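Local coordinates for hypothetical protein PH0730 (Pyrococcus horikoshii, PDB 2P8T) that is of unknown function, though its family is tentatively linked to ATP binding and aminoacyl-tRNA ligase activity, at residues A[76-84]-A[187-195]; A[95-105]-A[161-172]. One frame throughout, in Å; residues are numbered along the deposited sequence.

Contact 1. Residues A[76-84]-A[187-195]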
loop_
_atom_site.group_PDB
_atom_site.type_symbol
_atom_site.label_atom_id
_atom_site.label_comp_id
_atom_site.label_asym_id
_atom_site.label_seq_id
_atom_site.Cartn_x
_atom_site.Cartn_y
_atom_site.Cartn_z
ATOM N N ILE A 76 8.513 -11.482 6.677
ATOM C CA ILE A 76 8.175 -10.834 5.409
ATOM C C ILE A 76 7.590 -9.439 5.616
ATOM O O ILE A 76 8.032 -8.490 4.975
ATOM C CB ILE A 76 7.239 -11.705 4.545
ATOM C CG1 ILE A 76 8.030 -12.875 3.961
ATOM C CG2 ILE A 76 6.632 -10.874 3.395
ATOM C CD1 ILE A 76 7.137 -14.020 3.393
ATOM N N ARG A 77 6.605 -9.326 6.508
ATOM C CA ARG A 77 5.989 -8.038 6.841
ATOM C C ARG A 77 7.004 -7.036 7.389
ATOM O O ARG A 77 6.960 -5.845 7.057
ATOM C CB ARG A 77 4.875 -8.223 7.866
ATOM C CG ARG A 77 3.849 -7.085 7.840
ATOM C CD ARG A 77 2.714 -7.258 8.860
ATOM N NE ARG A 77 1.663 -6.269 8.588
ATOM C CZ ARG A 77 1.748 -4.977 8.927
ATOM N NH1 ARG A 77 2.806 -4.535 9.586
ATOM N NH2 ARG A 77 0.778 -4.129 8.622
ATOM N N ASP A 78 7.908 -7.511 8.245
ATOM C CA ASP A 78 8.935 -6.625 8.803
ATOM C C ASP A 78 9.822 -6.065 7.706
ATOM O O ASP A 78 10.147 -4.867 7.694
ATOM C CB ASP A 78 9.768 -7.337 9.877
ATOM C CG ASP A 78 8.983 -7.610 11.141
ATOM O OD1 ASP A 78 7.870 -7.068 11.310
ATOM O OD2 ASP A 78 9.494 -8.373 11.990
ATOM N N LYS A 79 10.187 -6.929 6.766
ATOM C CA LYS A 79 10.895 -6.513 5.579
ATOM C C LYS A 79 10.103 -5.474 4.756
ATOM O O LYS A 79 10.691 -4.528 4.266
ATOM C CB LYS A 79 11.276 -7.723 4.737
ATOM C CG LYS A 79 12.423 -8.555 5.348
ATOM C CD LYS A 79 12.588 -9.920 4.660
ATOM C CE LYS A 79 13.465 -10.858 5.496
ATOM N NZ LYS A 79 14.833 -10.266 5.711
ATOM N N LEU A 80 8.786 -5.649 4.626
ATOM C CA LEU A 80 7.959 -4.661 3.907
ATOM C C LEU A 80 7.948 -3.313 4.603
ATOM O O LEU A 80 8.053 -2.265 3.950
ATOM C CB LEU A 80 6.514 -5.145 3.725
ATOM C CG LEU A 80 6.297 -6.210 2.652
ATOM C CD1 LEU A 80 4.827 -6.650 2.652
ATOM C CD2 LEU A 80 6.688 -5.673 1.263
ATOM N N LEU A 81 7.869 -3.350 5.930
ATOM C CA LEU A 81 7.847 -2.134 6.728
ATOM C C LEU A 81 9.199 -1.445 6.810
ATOM O O LEU A 81 9.280 -0.296 7.257
ATOM C CB LEU A 81 7.311 -2.416 8.117
ATOM C CG LEU A 81 5.805 -2.551 8.231
ATOM C CD1 LEU A 81 5.502 -2.934 9.658
ATOM C CD2 LEU A 81 5.080 -1.263 7.845
ATOM N N SER A 82 10.258 -2.125 6.382
ATOM C CA SER A 82 11.560 -1.467 6.200
ATOM C C SER A 82 11.601 -0.572 4.954
ATOM O O SER A 82 12.443 0.322 4.872
ATOM C CB SER A 82 12.724 -2.477 6.162
ATOM O OG SER A 82 12.859 -3.123 4.895
ATOM N N MET A 83 10.716 -0.813 3.988
ATOM C CA MET A 83 10.732 -0.048 2.740
ATOM C C MET A 83 9.488 0.827 2.532
ATOM O O MET A 83 9.467 1.688 1.646
ATOM C CB MET A 83 11.038 -0.949 1.516
ATOM C CG MET A 83 10.048 -2.078 1.144
ATOM S SD MET A 83 10.687 -3.299 -0.109
ATOM C CE MET A 83 11.710 -4.289 0.963
ATOM N N PHE A 84 8.470 0.576 3.356
ATOM C CA PHE A 84 7.186 1.285 3.335
ATOM C C PHE A 84 6.741 1.628 4.745
ATOM O O PHE A 84 7.124 0.970 5.717
ATOM C CB PHE A 84 6.082 0.417 2.713
ATOM C CG PHE A 84 6.417 -0.115 1.352
ATOM C CD1 PHE A 84 6.660 0.753 0.287
ATOM C CD2 PHE A 84 6.486 -1.489 1.135
ATOM C CE1 PHE A 84 6.978 0.266 -0.966
ATOM C CE2 PHE A 84 6.771 -1.990 -0.112
ATOM C CZ PHE A 84 7.033 -1.111 -1.171
ATOM N N LYS A 187 9.290 0.010 -5.871
ATOM C CA LYS A 187 10.138 -0.917 -5.112
ATOM C C LYS A 187 10.205 -2.340 -5.704
ATOM O O LYS A 187 10.618 -3.289 -5.019
ATOM C CB LYS A 187 9.674 -0.964 -3.655
ATOM C CG LYS A 187 10.052 0.274 -2.860
ATOM C CD LYS A 187 11.584 0.474 -2.866
ATOM C CE LYS A 187 12.006 1.407 -1.760
ATOM N NZ LYS A 187 13.495 1.464 -1.594
ATOM N N LYS A 188 9.804 -2.452 -6.974
ATOM C CA LYS A 188 9.710 -3.716 -7.722
ATOM C C LYS A 188 10.940 -4.616 -7.541
ATOM O O LYS A 188 10.816 -5.815 -7.275
ATOM C CB LYS A 188 9.512 -3.381 -9.218
ATOM C CG LYS A 188 9.254 -4.562 -10.175
ATOM C CD LYS A 188 9.250 -4.112 -11.654
ATOM C CE LYS A 188 10.651 -3.788 -12.204
ATOM N NZ LYS A 188 10.737 -3.900 -13.725
ATOM N N GLU A 189 12.122 -4.030 -7.689
ATOM C CA GLU A 189 13.371 -4.787 -7.628
ATOM C C GLU A 189 13.730 -5.214 -6.202
ATOM O O GLU A 189 14.610 -6.049 -6.003
ATOM C CB GLU A 189 14.514 -3.983 -8.272
ATOM C CG GLU A 189 14.267 -3.648 -9.775
ATOM C CD GLU A 189 15.340 -2.749 -10.385
ATOM O OE1 GLU A 189 16.416 -3.273 -10.750
ATOM O OE2 GLU A 189 15.100 -1.530 -10.523
ATOM N N GLU A 190 13.058 -4.638 -5.209
ATOM C CA GLU A 190 13.403 -4.909 -3.820
ATOM C C GLU A 190 12.422 -5.836 -3.116
ATOM O O GLU A 190 12.690 -6.277 -1.998
ATOM C CB GLU A 190 13.554 -3.601 -3.029
ATOM C CG GLU A 190 14.427 -2.517 -3.712
ATOM C CD GLU A 190 15.817 -2.985 -4.059
ATOM O OE1 GLU A 190 16.463 -3.622 -3.192
ATOM O OE2 GLU A 190 16.268 -2.704 -5.201
ATOM N N ILE A 191 11.282 -6.104 -3.753
ATOM C CA ILE A 191 10.258 -6.996 -3.209
ATOM C C ILE A 191 10.843 -8.410 -3.121
ATOM O O ILE A 191 11.398 -8.898 -4.105
ATOM C CB ILE A 191 8.984 -7.038 -4.108
ATOM C CG1 ILE A 191 8.342 -5.640 -4.282
ATOM C CG2 ILE A 191 7.964 -8.037 -3.569
ATOM C CD1 ILE A 191 7.815 -5.002 -2.994
ATOM N N THR A 192 10.728 -9.038 -1.950
ATOM C CA THR A 192 11.322 -10.370 -1.685
ATOM C C THR A 192 10.755 -11.445 -2.618
ATOM O O THR A 192 9.560 -11.413 -2.940
ATOM C CB THR A 192 11.150 -10.812 -0.187
ATOM O OG1 THR A 192 11.608 -12.166 -0.010
ATOM C CG2 THR A 192 9.708 -10.767 0.229
ATOM N N PRO A 193 11.605 -12.398 -3.056
ATOM C CA PRO A 193 11.086 -13.525 -3.847
ATOM C C PRO A 193 9.997 -14.332 -3.133
ATOM O O PRO A 193 9.143 -14.923 -3.794
ATOM C CB PRO A 193 12.317 -14.400 -4.078
ATOM C CG PRO A 193 13.495 -13.462 -3.912
ATOM C CD PRO A 193 13.064 -12.486 -2.862
ATOM N N GLU A 194 10.030 -14.352 -1.798
ATOM C CA GLU A 194 9.045 -15.081 -1.016
ATOM C C GLU A 194 7.635 -14.566 -1.274
ATOM O O GLU A 194 6.681 -15.324 -1.204
ATOM C CB GLU A 194 9.372 -15.020 0.481
ATOM C CG GLU A 194 10.782 -15.495 0.817
ATOM C CD GLU A 194 10.939 -15.979 2.254
ATOM O OE1 GLU A 194 10.271 -15.443 3.161
ATOM O OE2 GLU A 194 11.747 -16.912 2.476
ATOM N N ILE A 195 7.512 -13.270 -1.567
ATOM C CA ILE A 195 6.227 -12.682 -1.933
ATOM C C ILE A 195 5.867 -13.035 -3.378
ATOM O O ILE A 195 4.738 -13.432 -3.673
ATOM C CB ILE A 195 6.228 -11.145 -1.740
ATOM C CG1 ILE A 195 6.252 -10.795 -0.247
ATOM C CG2 ILE A 195 4.999 -10.486 -2.424
ATOM C CD1 ILE A 195 6.356 -9.291 0.042
#

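Contact 2. Residues A[95-105]-A[161-172]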
loop_
_atom_site.group_PDB
_atom_site.type_symbol
_atom_site.label_atom_id
_atom_site.label_comp_id
_atom_site.label_asym_id
_atom_site.label_seq_id
_atom_site.Cartn_x
_atom_site.Cartn_y
_atom_site.Cartn_z
ATOM N N TYR A 95 -13.426 11.706 -0.756
ATOM C CA TYR A 95 -13.229 10.300 -1.146
ATOM C C TYR A 95 -12.279 9.581 -0.186
ATOM O O TYR A 95 -11.328 10.196 0.301
ATOM C CB TYR A 95 -12.641 10.223 -2.558
ATOM C CG TYR A 95 -13.545 10.800 -3.608
ATOM C CD1 TYR A 95 -14.611 10.058 -4.115
ATOM C CD2 TYR A 95 -13.345 12.088 -4.086
ATOM C CE1 TYR A 95 -15.459 10.593 -5.067
ATOM C CE2 TYR A 95 -14.179 12.632 -5.039
ATOM C CZ TYR A 95 -15.233 11.878 -5.533
ATOM O OH TYR A 95 -16.065 12.418 -6.496
ATOM N N PRO A 96 -12.516 8.273 0.072
ATOM C CA PRO A 96 -11.531 7.532 0.882
ATOM C C PRO A 96 -10.187 7.442 0.177
ATOM O O PRO A 96 -10.140 7.197 -1.020
ATOM C CB PRO A 96 -12.153 6.133 1.031
ATOM C CG PRO A 96 -13.190 6.037 -0.053
ATOM C CD PRO A 96 -13.661 7.428 -0.329
ATOM N N GLY A 97 -9.107 7.615 0.936
ATOM C CA GLY A 97 -7.765 7.538 0.398
ATOM C C GLY A 97 -6.814 6.725 1.259
ATOM O O GLY A 97 -7.155 6.322 2.376
ATOM N N ILE A 98 -5.606 6.511 0.739
ATOM C CA ILE A 98 -4.567 5.782 1.449
ATOM C C ILE A 98 -3.225 6.482 1.184
ATOM O O ILE A 98 -2.940 6.876 0.059
ATOM C CB ILE A 98 -4.506 4.299 0.966
ATOM C CG1 ILE A 98 -5.698 3.502 1.502
ATOM C CG2 ILE A 98 -3.164 3.633 1.344
ATOM C CD1 ILE A 98 -5.532 3.077 2.975
ATOM N N ALA A 99 -2.432 6.659 2.234
ATOM C CA ALA A 99 -1.099 7.198 2.094
ATOM C C ALA A 99 -0.104 6.109 2.482
ATOM O O ALA A 99 -0.307 5.400 3.488
ATOM C CB ALA A 99 -0.907 8.448 2.981
ATOM N N ILE A 100 0.918 5.954 1.645
ATOM C CA ILE A 100 2.044 5.061 1.917
ATOM C C ILE A 100 3.359 5.806 1.658
ATOM O O ILE A 100 3.584 6.353 0.573
ATOM C CB ILE A 100 1.995 3.756 1.055
ATOM C CG1 ILE A 100 0.639 3.048 1.190
ATOM C CG2 ILE A 100 3.175 2.834 1.407
ATOM C CD1 ILE A 100 0.479 1.781 0.299
ATOM N N VAL A 101 4.235 5.809 2.656
ATOM C CA VAL A 101 5.571 6.378 2.516
ATOM C C VAL A 101 6.443 5.293 1.910
ATOM O O VAL A 101 6.435 4.136 2.382
ATOM C CB VAL A 101 6.176 6.792 3.880
ATOM C CG1 VAL A 101 7.611 7.340 3.728
ATOM C CG2 VAL A 101 5.282 7.781 4.594
ATOM N N VAL A 102 7.181 5.658 0.869
ATOM C CA VAL A 102 8.178 4.764 0.264
ATOM C C VAL A 102 9.575 5.247 0.673
ATOM O O VAL A 102 9.979 6.370 0.362
ATOM C CB VAL A 102 8.075 4.732 -1.274
ATOM C CG1 VAL A 102 9.092 3.763 -1.851
ATOM C CG2 VAL A 102 6.662 4.347 -1.708
ATOM N N LYS A 103 10.298 4.376 1.374
ATOM C CA LYS A 103 11.577 4.717 1.958
ATOM C C LYS A 103 12.670 4.547 0.939
ATOM O O LYS A 103 12.648 3.597 0.165
ATOM C CB LYS A 103 11.825 3.862 3.211
ATOM C CG LYS A 103 10.885 4.255 4.341
ATOM C CD LYS A 103 10.452 3.087 5.213
ATOM C CE LYS A 103 9.628 3.603 6.383
ATOM N NZ LYS A 103 9.095 2.537 7.280
ATOM N N ASN A 104 13.622 5.479 0.949
ATOM C CA ASN A 104 14.699 5.564 -0.053
ATOM C C ASN A 104 14.259 5.169 -1.471
ATOM O O ASN A 104 14.761 4.181 -2.016
ATOM C CB ASN A 104 15.961 4.782 0.397
ATOM C CG ASN A 104 17.143 4.933 -0.593
ATOM O OD1 ASN A 104 17.457 6.040 -1.046
ATOM N ND2 ASN A 104 17.778 3.813 -0.939
ATOM N N PRO A 105 13.318 5.942 -2.073
ATOM C CA PRO A 105 12.769 5.607 -3.384
ATOM C C PRO A 105 13.777 5.841 -4.500
ATOM O O PRO A 105 14.750 6.576 -4.304
ATOM C CB PRO A 105 11.603 6.593 -3.534
ATOM C CG PRO A 105 12.043 7.783 -2.726
ATOM C CD PRO A 105 12.726 7.189 -1.544
ATOM N N GLY A 161 13.779 12.845 1.553
ATOM C CA GLY A 161 14.079 12.017 0.409
ATOM C C GLY A 161 13.072 10.912 0.176
ATOM O O GLY A 161 13.030 10.338 -0.911
ATOM N N ASP A 162 12.281 10.593 1.195
ATOM C CA ASP A 162 11.264 9.575 1.046
ATOM C C ASP A 162 10.223 10.077 0.027
ATOM O O ASP A 162 10.121 11.282 -0.240
ATOM C CB ASP A 162 10.575 9.257 2.382
ATOM C CG ASP A 162 11.437 8.438 3.336
ATOM O OD1 ASP A 162 12.506 7.901 2.933
ATOM O OD2 ASP A 162 11.001 8.301 4.501
ATOM N N ALA A 163 9.476 9.145 -0.542
ATOM C CA ALA A 163 8.325 9.477 -1.388
ATOM C C ALA A 163 7.062 9.231 -0.591
ATOM O O ALA A 163 7.045 8.413 0.332
ATOM C CB ALA A 163 8.328 8.647 -2.677
ATOM N N VAL A 164 6.004 9.959 -0.915
ATOM C CA VAL A 164 4.746 9.769 -0.213
ATOM C C VAL A 164 3.658 9.581 -1.257
ATOM O O VAL A 164 3.353 10.515 -2.014
ATOM C CB VAL A 164 4.392 10.950 0.748
ATOM C CG1 VAL A 164 3.102 10.599 1.511
ATOM C CG2 VAL A 164 5.519 11.211 1.754
ATOM N N ILE A 165 3.094 8.384 -1.308
ATOM C CA ILE A 165 2.027 8.062 -2.267
ATOM C C ILE A 165 0.737 8.364 -1.591
ATOM O O ILE A 165 0.510 7.879 -0.483
ATOM C CB ILE A 165 2.005 6.556 -2.602
ATOM C CG1 ILE A 165 3.312 6.137 -3.260
ATOM C CG2 ILE A 165 0.799 6.171 -3.480
ATOM C CD1 ILE A 165 3.571 4.617 -3.109
ATOM N N ILE A 166 -0.125 9.144 -2.243
ATOM C CA ILE A 166 -1.491 9.334 -1.724
ATOM C C ILE A 166 -2.483 9.070 -2.839
ATOM O O ILE A 166 -2.494 9.790 -3.828
ATOM C CB ILE A 166 -1.730 10.762 -1.180
ATOM C CG1 ILE A 166 -0.676 11.105 -0.123
ATOM C CG2 ILE A 166 -3.171 10.898 -0.584
ATOM C CD1 ILE A 166 -0.612 12.552 0.276
ATOM N N THR A 167 -3.288 8.027 -2.686
ATOM C CA THR A 167 -4.358 7.753 -3.664
ATOM C C THR A 167 -5.723 7.966 -3.026
ATOM O O THR A 167 -5.871 7.880 -1.786
ATOM C CB THR A 167 -4.307 6.299 -4.188
ATOM O OG1 THR A 167 -4.525 5.392 -3.099
ATOM C CG2 THR A 167 -2.981 5.986 -4.863
ATOM N N TRP A 168 -6.735 8.201 -3.860
ATOM C CA TRP A 168 -8.114 8.186 -3.376
ATOM C C TRP A 168 -9.002 7.587 -4.438
ATOM O O TRP A 168 -8.622 7.530 -5.603
ATOM C CB TRP A 168 -8.604 9.580 -2.945
ATOM C CG TRP A 168 -8.589 10.613 -4.014
ATOM C CD1 TRP A 168 -9.664 11.047 -4.771
ATOM C CD2 TRP A 168 -7.458 11.382 -4.447
ATOM N NE1 TRP A 168 -9.252 12.035 -5.648
ATOM C CE2 TRP A 168 -7.907 12.254 -5.471
ATOM C CE3 TRP A 168 -6.105 11.423 -4.062
ATOM C CZ2 TRP A 168 -7.050 13.159 -6.105
ATOM C CZ3 TRP A 168 -5.248 12.311 -4.703
ATOM C CH2 TRP A 168 -5.728 13.167 -5.718
ATOM N N ALA A 169 -10.164 7.100 -4.025
ATOM C CA ALA A 169 -11.003 6.303 -4.914
ATOM C C ALA A 169 -12.423 6.265 -4.375
ATOM O O ALA A 169 -12.723 6.900 -3.362
ATOM C CB ALA A 169 -10.432 4.885 -5.038
ATOM N N GLU A 170 -13.293 5.521 -5.049
ATOM C CA GLU A 170 -14.691 5.413 -4.635
ATOM C C GLU A 170 -14.837 4.581 -3.368
ATOM O O GLU A 170 -15.759 4.803 -2.579
ATOM C CB GLU A 170 -15.551 4.826 -5.762
ATOM C CG GLU A 170 -15.484 5.603 -7.082
ATOM C CD GLU A 170 -16.354 6.853 -7.135
ATOM O OE1 GLU A 170 -16.913 7.272 -6.091
ATOM O OE2 GLU A 170 -16.486 7.423 -8.245
ATOM N N THR A 171 -13.919 3.635 -3.171
ATOM C CA THR A 171 -13.955 2.750 -2.005
ATOM C C THR A 171 -12.565 2.689 -1.379
ATOM O O THR A 171 -11.579 2.888 -2.084
ATOM C CB THR A 171 -14.436 1.313 -2.376
ATOM O OG1 THR A 171 -13.445 0.644 -3.157
ATOM C CG2 THR A 171 -15.763 1.331 -3.154
ATOM N N PRO A 172 -12.484 2.436 -0.056
ATOM C CA PRO A 172 -11.189 2.214 0.578
ATOM C C PRO A 172 -10.365 1.105 -0.089
ATOM O O PRO A 172 -9.144 1.225 -0.170
ATOM C CB PRO A 172 -11.558 1.835 2.011
ATOM C CG PRO A 172 -12.884 2.486 2.242
ATOM C CD PRO A 172 -13.587 2.404 0.927
#

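Contact 1. Residues A[76-84]-A[187-195]
Ile76 and Leu80, one helical turn apart, both pack on Ile195, and this is the tight part of the contact. Ile76 CG2 lies 3.7 Å from Ile195 CG1. The CD1 methyl of Ile195 then reaches Leu80 tip to tip, 3.8 Å from Leu80 CD2. Partly exposed Glu194 crosses Ile76 at the margin of this apolar group, its OE1 3.4 Å from Ile76 CD1. Leu21 and Ile24 of helix 17-26 pack on the same group. The other end is also close. CB and CG of Lys187 slide past the Phe84 ring, with Lys187 CG 3.6 Å from Phe84 CE1, while Ile191 CD1 meets the ring edge. The contact joins helix 71-81 to the C-terminal tail, beside helix 17-26 of a probable helix-turn-helix region. No hydrogen bond joins the segments, and apolar packing carries the contact. Thr192 is the N-cap of the closing helix 193-196: its OG1 accepts from Glu194 N at 3.2 Å. The solvent side is looser. Met83 CG sits between the backbone N and the carbonyl carbon (chi1 63°), and the chain bends at chi3 (79°). This brings Met83 CE to 3.7 Å from Glu190 O, but Met83 SD stays 4.4 Å from Ile191 CD1. The carboxylate of the exposed Glu190 turns off from the contact.

Contact 2. Residues A[95-105]-A[161-172]
Strands 95-102 and 163-168 pair antiparallel, their axes at 163°, in a regular ladder from the Pro96 O to Ala169 N bond to the paired bonds of Val102 and Ala163. The bond from Ile165 N to Ile100 O is short and nearly straight, 2.8 Å and 167° at the hydrogen. Between the hydrogen-bonded pairs, CA-H...O contacts fill in, such as Ala99 CA to Ile165 O at 3.1 Å. Gly97 faces Trp168, and a side chain there would run into Thr167 O. On the face carrying Ile98, Ile100 and Val102, the Val102 CG2 and Ile165 CD1 methyls are pressed to 3.4 Å, closer than a normal methyl contact. Ala163 CB on that face meets Pro105 CG at 3.8 Å. Past the strand end, Asp162 OD1 takes a weak bond from Asn104 N, while its OD2 accepts from Glu159 N. At the opposite end, Tyr95 CB lies 3.8 Å from Trp168 CD1. The planes of the two rings are 30° apart, but the rings are displaced, with little face-to-face overlap. Glu170 runs alongside Tyr95 and brings OE1 to the ring edge. Tyr95 OH is hydrogen-bonded to Lys123 NZ. A serine in place of Tyr95 would probably leave Lys123 without this partner and Glu170 OE1 without the ring edge beside it. Pro96 CG packs on Pro172 CD at the start of helix 172-187. The pair belongs to a five-stranded antiparallel sheet in the DUF4443 family region, with 163-168 the central strand and 95-102 the next one out. Strand 88-92 continues it beside 95-102, and strand 124-131 beside 163-168. Ile98 and Thr167 rest on Ala179 of helix 172-187, while Ala99 and Ile166 touch Ile155 on the other face.

How the contacts relate
Contact 2 lies about 7 Å from the centre of the chain and contact 1 about 12 Å, centre to centre. Contact 1 is buried though farther out. Contact 2 is more central but only partly buried, its exposed residues lying at the strand ends. Contact 2 is held by a ladder of backbone hydrogen bonds. Contact 1 relies on side-chain packing between helix 71-81 with the turn after it and segment 187-195. Helix 172-187 serves both: it lies against one face of the sheet and leads into segment 187-195. The contacts meet at Lys103. Its N lies 2.8 Å from Met83 O, and its NZ reaches Leu81 O and Phe84 O. Lys187 NZ bonds to Asn104 O.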